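Local coordinates for peroxiredoxin (Akkermansia muciniphila, PDB 6KHX), which probably reduces hydrogen peroxide and organic hydroperoxides through redox-active cysteines, as a typical 2-Cys peroxiredoxin of the thioredoxin superfamily, at residues B[11-16]-B[100-105]; B[25-30]-B[69-74]. All coordinates share one frame; numbering follows the deposited sequence.

Contact 1. Residues B[11-16]-B[100-105]; sequences FSANAV and PIVSDI
A first torsion of 60° sets the Phe11 ring between its own backbone N and carbonyl carbon, and from there it reaches Val102, whose CG1 lies anti to the backbone N (chi1 177°). The two side chains cross obliquely, Phe11 CE1 lying 4.0 Å from Val102 CG1 and only slightly farther from CG2, so one ring corner meets both methyls of the valine. Val102 CG1 also receives the methyl of Ala13, with 3.9 Å to Ala13 CB. Ala15, paired directly with Val102, adds its methyl on the same face of the sheet, where Phe25 and Val71 also pack against Val102.

The backbones run antiparallel, their short axes at 145°. Ala15 and Val102 form a non-hydrogen-bonded pair, with CA atoms 4.1 Å apart. Val16 and Ile101 form the next, hydrogen-bonded pair: Val16 N donates to Ile101 O at 2.9 Å, and Ile101 N returns a bond to Val16 O at 2.8 Å. These bonds join strand 13-17 to strand 101-103, placing an N-terminal antiparallel strand beside the parallel strands of the thioredoxin-like sheet, an N-terminal extension of the kind peroxiredoxins carry. On the far side of strand 101-103, Val102 and Pro100 bond through their backbones to Gly72 of strand 68-74.

On the other side of Ala15, Ser103 N donates to Asn14 O at 2.8 Å. Between the same two residues a water closes the other side, accepting from Asn14 N and donating to Ser103 O. The hydroxyl of Ser103 is occupied elsewhere, hydrogen-bonded to Asp76 O, while the side chains of Asn14 and Ser103 touch Glu78 on helix 78-85.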
loop_
_atom_site.group_PDB
_atom_site.type_symbol
_atom_site.label_atom_id
_atom_site.label_comp_id
_atom_site.label_asym_id
_atom_site.label_seq_id
_atom_site.Cartn_x
_atom_site.Cartn_y
_atom_site.Cartn_z
ATOM N N PHE B 11 16.958 24.566 18.152
ATOM C CA PHE B 11 15.686 25.224 18.387
ATOM C C PHE B 11 15.905 26.724 18.303
ATOM O O PHE B 11 17.035 27.208 18.237
ATOM C CB PHE B 11 15.060 24.815 19.732
ATOM C CG PHE B 11 15.902 25.147 20.948
ATOM C CD1 PHE B 11 15.892 26.428 21.495
ATOM C CD2 PHE B 11 16.643 24.166 21.583
ATOM C CE1 PHE B 11 16.643 26.730 22.618
ATOM C CE2 PHE B 11 17.394 24.463 22.711
ATOM C CZ PHE B 11 17.394 25.746 23.228
ATOM N N SER B 12 14.796 27.455 18.280
ATOM C CA SER B 12 14.839 28.913 18.249
ATOM C C SER B 12 13.505 29.377 18.812
ATOM O O SER B 12 12.460 29.158 18.188
ATOM C CB SER B 12 15.076 29.436 16.833
ATOM O OG SER B 12 15.044 30.855 16.797
ATOM N N ALA B 13 13.532 29.948 20.009
ATOM C CA ALA B 13 12.306 30.249 20.723
ATOM C C ALA B 13 12.463 31.561 21.475
ATOM O O ALA B 13 13.555 32.123 21.584
ATOM C CB ALA B 13 11.932 29.113 21.681
ATOM N N ASN B 14 11.339 32.056 21.978
ATOM C CA ASN B 14 11.374 33.178 22.895
ATOM C C ASN B 14 11.995 32.733 24.212
ATOM O O ASN B 14 11.845 31.581 24.638
ATOM C CB ASN B 14 9.959 33.703 23.137
ATOM C CG ASN B 14 9.310 34.210 21.873
ATOM O OD1 ASN B 14 9.963 34.824 21.033
ATOM N ND2 ASN B 14 8.022 33.934 21.719
ATOM N N ALA B 15 12.683 33.662 24.868
ATOM C CA ALA B 15 13.304 33.360 26.148
ATOM C C ALA B 15 13.292 34.610 27.008
ATOM O O ALA B 15 13.023 35.716 26.535
ATOM C CB ALA B 15 14.733 32.838 25.974
ATOM N N VAL B 16 13.558 34.417 28.294
ATOM C CA VAL B 16 13.835 35.506 29.218
ATOM C C VAL B 16 15.316 35.455 29.533
ATOM O O VAL B 16 15.804 34.480 30.116
ATOM C CB VAL B 16 12.983 35.427 30.490
ATOM C CG1 VAL B 16 13.052 36.736 31.245
ATOM C CG2 VAL B 16 11.544 35.194 30.105
ATOM N N PRO B 100 19.464 32.587 30.624
ATOM C CA PRO B 100 18.309 32.431 29.725
ATOM C C PRO B 100 17.360 31.339 30.197
ATOM O O PRO B 100 17.783 30.237 30.558
ATOM C CB PRO B 100 18.948 32.070 28.378
ATOM C CG PRO B 100 20.355 32.541 28.477
ATOM C CD PRO B 100 20.731 32.345 29.915
ATOM N N ILE B 101 16.069 31.661 30.195
ATOM C CA ILE B 101 15.003 30.698 30.444
ATOM C C ILE B 101 14.162 30.632 29.179
ATOM O O ILE B 101 13.437 31.583 28.859
ATOM C CB ILE B 101 14.149 31.068 31.660
ATOM C CG1 ILE B 101 15.054 31.394 32.856
ATOM C CG2 ILE B 101 13.178 29.934 31.967
ATOM C CD1 ILE B 101 14.311 31.895 34.086
ATOM N N VAL B 102 14.277 29.520 28.450
ATOM C CA VAL B 102 13.654 29.364 27.141
ATOM C C VAL B 102 12.190 28.989 27.306
ATOM O O VAL B 102 11.828 28.192 28.181
ATOM C CB VAL B 102 14.408 28.299 26.323
ATOM C CG1 VAL B 102 13.732 28.068 24.970
ATOM C CG2 VAL B 102 15.848 28.702 26.152
ATOM N N SER B 103 11.342 29.531 26.439
ATOM C CA SER B 103 9.933 29.164 26.395
ATOM C C SER B 103 9.724 28.132 25.287
ATOM O O SER B 103 9.727 28.477 24.101
ATOM C CB SER B 103 9.066 30.399 26.168
ATOM O OG SER B 103 7.729 30.031 25.873
ATOM N N ASP B 104 9.524 26.870 25.675
ATOM C CA ASP B 104 9.206 25.797 24.727
ATOM C C ASP B 104 7.694 25.731 24.517
ATOM O O ASP B 104 7.030 24.730 24.789
ATOM C CB ASP B 104 9.755 24.465 25.230
ATOM C CG ASP B 104 9.514 23.313 24.253
ATOM O OD1 ASP B 104 9.286 23.560 23.049
ATOM O OD2 ASP B 104 9.535 22.148 24.698
ATOM N N ILE B 105 7.164 26.837 23.993
ATOM C CA ILE B 105 5.720 27.055 23.986
ATOM C C ILE B 105 5.000 26.047 23.096
ATOM O O ILE B 105 3.827 25.732 23.337
ATOM C CB ILE B 105 5.425 28.505 23.565
ATOM C CG1 ILE B 105 3.978 28.887 23.886
ATOM C CG2 ILE B 105 5.735 28.713 22.089
ATOM C CD1 ILE B 105 3.776 30.385 24.026
HETATM O O HOH W 1 8.915 30.373 22.449
#

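Contact 2. Residues B[25-30]-B[69-74]; sequences FSLDQF and AVVGCS
Residues 28-30 form a short 3-10 turn, closed by Phe30 N bonding to Leu27 O at 3.1 Å, and segment 25-30 meets strand 69-74 through the side chains of Phe25, Leu27 and Phe30, with no hydrogen bond across, the nearest CA atoms 7.8 Å apart (Phe30 and Ala69). Over one face of the Phe30 ring, displaced toward the rim, stands the methyl of Ala69, a CH-pi contact with CB 3.8 Å from the centroid and 23° off the ring normal. Gln29 CG lies over the centre of the opposite face, and Leu27 CD2 meets the ring edge in plane. Gln29 is itself tied back by NE2 donating to Ser26 O at 2.9 Å.

The two methyls of Val71 divide the contacts: CG1, anti to the backbone N (chi1 -178°), comes 3.8 Å from Phe25 CE2, while CG2 lies 4.0 Å from Leu27 CD2 and also nears the rings of Phe25 and Phe30. Just ahead of the 3-10 segment, Ser26 OG accepts from Asp28 N in an ST turn and is also hydrogen-bonded to Phe11 O. With Val36 of strand 35-40 touching Leu27 and Phe30, these apolar side chains form a hydrophobic layer on one face of the central sheet of a thioredoxin-like fold.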
loop_
_atom_site.group_PDB
_atom_site.type_symbol
_atom_site.label_atom_id
_atom_site.label_comp_id
_atom_site.label_asym_id
_atom_site.label_seq_id
_atom_site.Cartn_x
_atom_site.Cartn_y
_atom_site.Cartn_z
ATOM N N PHE B 25 15.952 32.902 20.549
ATOM C CA PHE B 25 17.025 32.335 21.351
ATOM C C PHE B 25 17.324 30.925 20.869
ATOM O O PHE B 25 16.412 30.111 20.700
ATOM C CB PHE B 25 16.674 32.307 22.837
ATOM C CG PHE B 25 17.798 31.795 23.697
ATOM C CD1 PHE B 25 18.771 32.658 24.174
ATOM C CD2 PHE B 25 17.904 30.444 23.995
ATOM C CE1 PHE B 25 19.824 32.189 24.949
ATOM C CE2 PHE B 25 18.953 29.965 24.771
ATOM C CZ PHE B 25 19.916 30.842 25.247
ATOM N N SER B 26 18.604 30.636 20.661
ATOM C CA SER B 26 19.037 29.339 20.164
ATOM C C SER B 26 20.388 29.024 20.783
ATOM O O SER B 26 21.140 29.926 21.163
ATOM C CB SER B 26 19.129 29.328 18.633
ATOM O OG SER B 26 19.685 28.118 18.159
ATOM N N LEU B 27 20.716 27.738 20.836
ATOM C CA LEU B 27 22.035 27.354 21.319
ATOM C C LEU B 27 23.110 27.482 20.246
ATOM O O LEU B 27 24.280 27.206 20.532
ATOM C CB LEU B 27 22.004 25.923 21.873
ATOM C CG LEU B 27 21.026 25.675 23.029
ATOM C CD1 LEU B 27 21.206 24.281 23.621
ATOM C CD2 LEU B 27 21.155 26.744 24.110
ATOM N N ASP B 28 22.741 27.897 19.029
ATOM C CA ASP B 28 23.727 28.148 17.981
ATOM C C ASP B 28 24.801 29.116 18.455
ATOM O O ASP B 28 25.990 28.928 18.169
ATOM C CB ASP B 28 23.034 28.699 16.733
ATOM C CG ASP B 28 22.273 27.635 15.966
ATOM O OD1 ASP B 28 22.421 26.435 16.293
ATOM O OD2 ASP B 28 21.511 28.003 15.045
ATOM N N GLN B 29 24.391 30.159 19.189
ATOM C CA GLN B 29 25.314 31.199 19.628
ATOM C C GLN B 29 26.487 30.638 20.421
ATOM O O GLN B 29 27.557 31.254 20.454
ATOM C CB GLN B 29 24.566 32.232 20.469
ATOM C CG GLN B 29 23.900 31.642 21.693
ATOM C CD GLN B 29 23.045 32.645 22.419
ATOM O OE1 GLN B 29 23.551 33.618 22.984
ATOM N NE2 GLN B 29 21.736 32.436 22.386
ATOM N N PHE B 30 26.312 29.490 21.072
ATOM C CA PHE B 30 27.366 28.938 21.911
ATOM C C PHE B 30 28.300 28.002 21.164
ATOM O O PHE B 30 29.371 27.677 21.692
ATOM C CB PHE B 30 26.767 28.192 23.114
ATOM C CG PHE B 30 25.814 29.021 23.917
ATOM C CD1 PHE B 30 26.256 30.156 24.579
ATOM C CD2 PHE B 30 24.474 28.675 24.004
ATOM C CE1 PHE B 30 25.378 30.934 25.316
ATOM C CE2 PHE B 30 23.591 29.444 24.737
ATOM C CZ PHE B 30 24.042 30.577 25.395
ATOM N N ALA B 69 27.522 27.858 29.584
ATOM C CA ALA B 69 26.306 28.644 29.622
ATOM C C ALA B 69 25.206 27.790 30.231
ATOM O O ALA B 69 25.026 26.632 29.838
ATOM C CB ALA B 69 25.921 29.097 28.217
ATOM N N VAL B 70 24.489 28.348 31.201
ATOM C CA VAL B 70 23.379 27.657 31.845
ATOM C C VAL B 70 22.088 28.140 31.200
ATOM O O VAL B 70 21.840 29.353 31.123
ATOM C CB VAL B 70 23.377 27.904 33.362
ATOM C CG1 VAL B 70 22.143 27.293 33.998
ATOM C CG2 VAL B 70 24.632 27.343 33.975
ATOM N N VAL B 71 21.269 27.198 30.728
ATOM C CA VAL B 71 20.015 27.515 30.052
ATOM C C VAL B 71 18.928 26.627 30.638
ATOM O O VAL B 71 19.068 25.397 30.647
ATOM C CB VAL B 71 20.105 27.310 28.527
ATOM C CG1 VAL B 71 18.791 27.687 27.857
ATOM C CG2 VAL B 71 21.257 28.096 27.924
ATOM N N GLY B 72 17.858 27.248 31.134
ATOM C CA GLY B 72 16.682 26.530 31.572
ATOM C C GLY B 72 15.571 26.587 30.537
ATOM O O GLY B 72 15.535 27.466 29.681
ATOM N N CYS B 73 14.637 25.647 30.646
ATOM C CA CYS B 73 13.562 25.553 29.672
ATOM C C CYS B 73 12.365 24.839 30.280
ATOM O O CYS B 73 12.516 23.809 30.946
ATOM C CB CYS B 73 14.027 24.805 28.419
ATOM S SG CYS B 73 12.750 24.623 27.165
ATOM N N SER B 74 11.176 25.377 30.007
ATOM C CA SER B 74 9.917 24.697 30.273
ATOM C C SER B 74 8.957 25.033 29.144
ATOM O O SER B 74 9.217 25.926 28.330
ATOM C CB SER B 74 9.311 25.105 31.623
ATOM O OG SER B 74 8.559 26.303 31.499
#

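From the N terminus the chain first lays down 11-16, whose partner 100-105 arrives 84 residues later, so contact 1 closes the larger loop. Contact 2 is nested inside it: 25-30 follows soon after the first strand, and 69-74 returns after strand 35-40 and helices 48-58 and 60-65. The two contacts are joined at both pairs of segments: Ala13 O to Phe25 N, 2.7 Å, links 11-16 with 25-30, and Val102 N to Gly72 O, also 2.7 Å, links 100-105 with 69-74, each a probable hydrogen bond. Strands 101-103 and 68-74 are parallel neighbours in the sheet. Contact 1 therefore extends that sheet edgewise to the N-terminal strand, whereas contact 2 lays the 25-30 loop across its face.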